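Local coordinates for extracellular sialidase/neuraminidase, putative (PDB 2XZI), which acts as a Kdnase, a glycoside hydrolase of the sialidase family that probably releases terminal deaminated sialic acid (Kdn) from glycoconjugates, at residues D178-D183 with M203-I208. Numbering follows the deposited sequence.
Sequences DGWAWD and MGRNII. With KDM (deamino-alpha-neuraminic acid), chain C.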
loop_
_atom_site.group_PDB
_atom_site.type_symbol
_atom_site.label_atom_id
_atom_site.label_comp_id
_atom_site.label_asym_id
_atom_site.label_seq_id
_atom_site.Cartn_x
_atom_site.Cartn_y
_atom_site.Cartn_z
ATOM N N ASP A 178 13.831 12.650 16.045
ATOM C CA ASP A 178 14.591 13.855 15.750
ATOM C C ASP A 178 15.894 13.537 15.006
ATOM O O ASP A 178 16.505 12.486 15.199
ATOM C CB ASP A 178 14.900 14.631 17.040
ATOM C CG ASP A 178 13.672 15.264 17.673
ATOM O OD1 ASP A 178 12.640 15.478 16.997
ATOM O OD2 ASP A 178 13.748 15.595 18.879
ATOM N N GLY A 179 16.299 14.448 14.133
ATOM C CA GLY A 179 17.521 14.266 13.364
ATOM C C GLY A 179 17.364 13.436 12.109
ATOM O O GLY A 179 18.325 13.242 11.371
ATOM N N TRP A 180 16.161 12.914 11.867
ATOM C CA TRP A 180 15.933 12.132 10.657
ATOM C C TRP A 180 15.855 13.008 9.406
ATOM O O TRP A 180 15.439 14.170 9.465
ATOM C CB TRP A 180 14.667 11.276 10.803
ATOM C CG TRP A 180 14.872 9.975 11.572
ATOM C CD1 TRP A 180 15.782 9.726 12.582
ATOM C CD2 TRP A 180 14.152 8.762 11.387
ATOM N NE1 TRP A 180 15.663 8.427 13.026
ATOM C CE2 TRP A 180 14.675 7.809 12.295
ATOM C CE3 TRP A 180 13.120 8.368 10.515
ATOM C CZ2 TRP A 180 14.184 6.504 12.375
ATOM C CZ3 TRP A 180 12.638 7.067 10.597
ATOM C CH2 TRP A 180 13.157 6.154 11.522
ATOM N N ALA A 181 16.266 12.428 8.287
ATOM C CA ALA A 181 16.171 13.071 6.984
ATOM C C ALA A 181 15.140 12.295 6.172
ATOM O O ALA A 181 13.956 12.633 6.209
ATOM C CB ALA A 181 17.537 13.098 6.297
ATOM N N TRP A 182 15.552 11.217 5.510
ATOM C CA TRP A 182 14.574 10.359 4.842
ATOM C C TRP A 182 13.634 9.739 5.869
ATOM O O TRP A 182 14.014 9.496 7.029
ATOM C CB TRP A 182 15.240 9.270 3.990
ATOM C CG TRP A 182 14.238 8.506 3.168
ATOM C CD1 TRP A 182 13.810 7.222 3.380
ATOM C CD2 TRP A 182 13.541 8.978 2.003
ATOM N NE1 TRP A 182 12.882 6.867 2.419
ATOM C CE2 TRP A 182 12.686 7.933 1.579
ATOM C CE3 TRP A 182 13.541 10.190 1.291
ATOM C CZ2 TRP A 182 11.866 8.053 0.448
ATOM C CZ3 TRP A 182 12.707 10.311 0.171
ATOM C CH2 TRP A 182 11.888 9.249 -0.229
ATOM N N ASP A 183 12.391 9.517 5.444
ATOM C CA ASP A 183 11.400 8.789 6.230
ATOM C C ASP A 183 10.391 8.192 5.267
ATOM O O ASP A 183 10.332 8.584 4.092
ATOM C CB ASP A 183 10.668 9.692 7.245
ATOM C CG ASP A 183 9.782 8.905 8.207
ATOM O OD1 ASP A 183 10.100 7.712 8.465
ATOM O OD2 ASP A 183 8.769 9.484 8.683
ATOM N N MET A 203 8.963 3.439 8.617
ATOM C CA MET A 203 10.406 3.210 8.561
ATOM C C MET A 203 10.972 3.104 9.990
ATOM O O MET A 203 10.781 4.000 10.795
ATOM C CB MET A 203 11.083 4.349 7.809
ATOM C CG MET A 203 12.600 4.358 7.949
ATOM S SD MET A 203 13.311 5.541 6.800
ATOM C CE MET A 203 14.846 5.970 7.609
ATOM N N GLY A 204 11.641 1.982 10.284
ATOM C CA GLY A 204 12.310 1.780 11.581
ATOM C C GLY A 204 11.399 1.730 12.804
ATOM O O GLY A 204 11.896 1.750 13.934
ATOM N N ARG A 205 10.076 1.663 12.627
ATOM C CA ARG A 205 9.172 1.833 13.769
ATOM C C ARG A 205 7.750 1.476 13.403
ATOM O O ARG A 205 7.392 1.493 12.220
ATOM C CB ARG A 205 9.221 3.286 14.248
ATOM C CG ARG A 205 8.514 4.300 13.339
ATOM C CD ARG A 205 9.144 5.671 13.540
ATOM N NE ARG A 205 8.444 6.788 12.896
ATOM C CZ ARG A 205 8.539 7.149 11.615
ATOM N NH1 ARG A 205 9.242 6.437 10.743
ATOM N NH2 ARG A 205 7.903 8.245 11.212
ATOM N N ASN A 206 6.948 1.139 14.410
ATOM C CA ASN A 206 5.488 1.148 14.265
ATOM C C ASN A 206 4.933 2.391 14.938
ATOM O O ASN A 206 5.473 2.863 15.946
ATOM C CB ASN A 206 4.847 -0.066 14.926
ATOM C CG ASN A 206 5.229 -1.364 14.283
ATOM O OD1 ASN A 206 5.303 -1.478 13.062
ATOM N ND2 ASN A 206 5.416 -2.388 15.114
ATOM N N ILE A 207 3.856 2.919 14.381
ATOM C CA ILE A 207 3.086 3.968 15.042
ATOM C C ILE A 207 1.883 3.279 15.674
ATOM O O ILE A 207 1.165 2.540 15.009
ATOM C CB ILE A 207 2.656 5.050 14.033
ATOM C CG1 ILE A 207 3.893 5.789 13.527
ATOM C CG2 ILE A 207 1.700 6.052 14.677
ATOM C CD1 ILE A 207 3.705 6.498 12.207
ATOM N N ILE A 208 1.690 3.487 16.971
ATOM C CA ILE A 208 0.632 2.809 17.692
ATOM C C ILE A 208 -0.437 3.802 18.098
ATOM O O ILE A 208 -0.127 4.869 18.657
ATOM C CB ILE A 208 1.177 2.140 18.976
ATOM C CG1 ILE A 208 2.508 1.410 18.711
ATOM C CG2 ILE A 208 0.102 1.263 19.620
ATOM C CD1 ILE A 208 2.457 0.255 17.683
HETATM C C2 KDM C . 10.696 3.416 -4.827
HETATM C C1 KDM C . 10.687 2.097 -5.590
HETATM C C3 KDM C . 9.302 4.070 -4.860
HETATM C C4 KDM C . 9.020 4.984 -3.631
HETATM C C5 KDM C . 10.263 5.370 -2.820
HETATM C C6 KDM C . 11.004 4.081 -2.382
HETATM C C7 KDM C . 12.386 4.356 -1.768
HETATM C C8 KDM C . 12.986 3.062 -1.190
HETATM C C9 KDM C . 14.374 3.311 -0.625
HETATM O O5 KDM C . 9.909 6.202 -1.686
HETATM O O1A KDM C . 9.802 1.917 -6.461
HETATM O O1B KDM C . 11.599 1.292 -5.287
HETATM O O4 KDM C . 8.397 6.177 -4.109
HETATM O O6 KDM C . 11.190 3.129 -3.482
HETATM O O7 KDM C . 13.250 4.876 -2.782
HETATM O O8 KDM C . 12.169 2.555 -0.124
HETATM O O9 KDM C . 14.230 4.190 0.503
HETATM O O2 KDM C . 11.645 4.232 -5.523
#
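Asp183 and Arg205 meet in a two-pronged, end-on salt bridge that ties the loop after helix 172-175 to strand 205-210, in a four-stranded antiparallel blade of the sialidase beta-propeller. Arg205 NH1 reaches Asp183 OD1 at 2.7 Å. Arg205 NH2 pairs with Asp183 OD2 in a separate bond 2.9 Å long. Both carboxylate oxygens are taken on their syn sides, but with carboxylate and guanidinium planes 38° apart the pairing is twisted, each donor standing somewhat out of the carboxylate plane. A further bond from Arg205 NH1 to Met203 O, 2.9 Å long, lies in the guanidinium plane and uses a lone pair of that carbonyl; with Leu175 O accepting from Arg205 NE, the guanidinium's rotation is well fixed. The paired charges probably favour the ionised form of both groups.

Trp180 borders this network with the edge of its six-membered ring: Trp180 CH2 comes to 3.3 Å from Met203 O, which lies in the ring plane. Its face is used instead by Met203, whose CE sits 4.3 Å from the centroid of the Trp180 six-membered ring and 26° off the normal, a CH-pi contact. The methionine gets there because its chain is extended throughout, with CG anti to the backbone N (chi1 168°), carrying sulfur and methyl between the two tryptophans. Met203 SD makes oblique Met-aromatic contacts with both rings and approaches Trp182 CD1 to 3.8 Å. Trp182 thus links this packing to the ligand pocket: the benzo-ring edge of its indole abuts the bound deamino-alpha-neuraminic acid, with Trp182 CZ2 3.4 Å from the sugar's O5, in the ring plane.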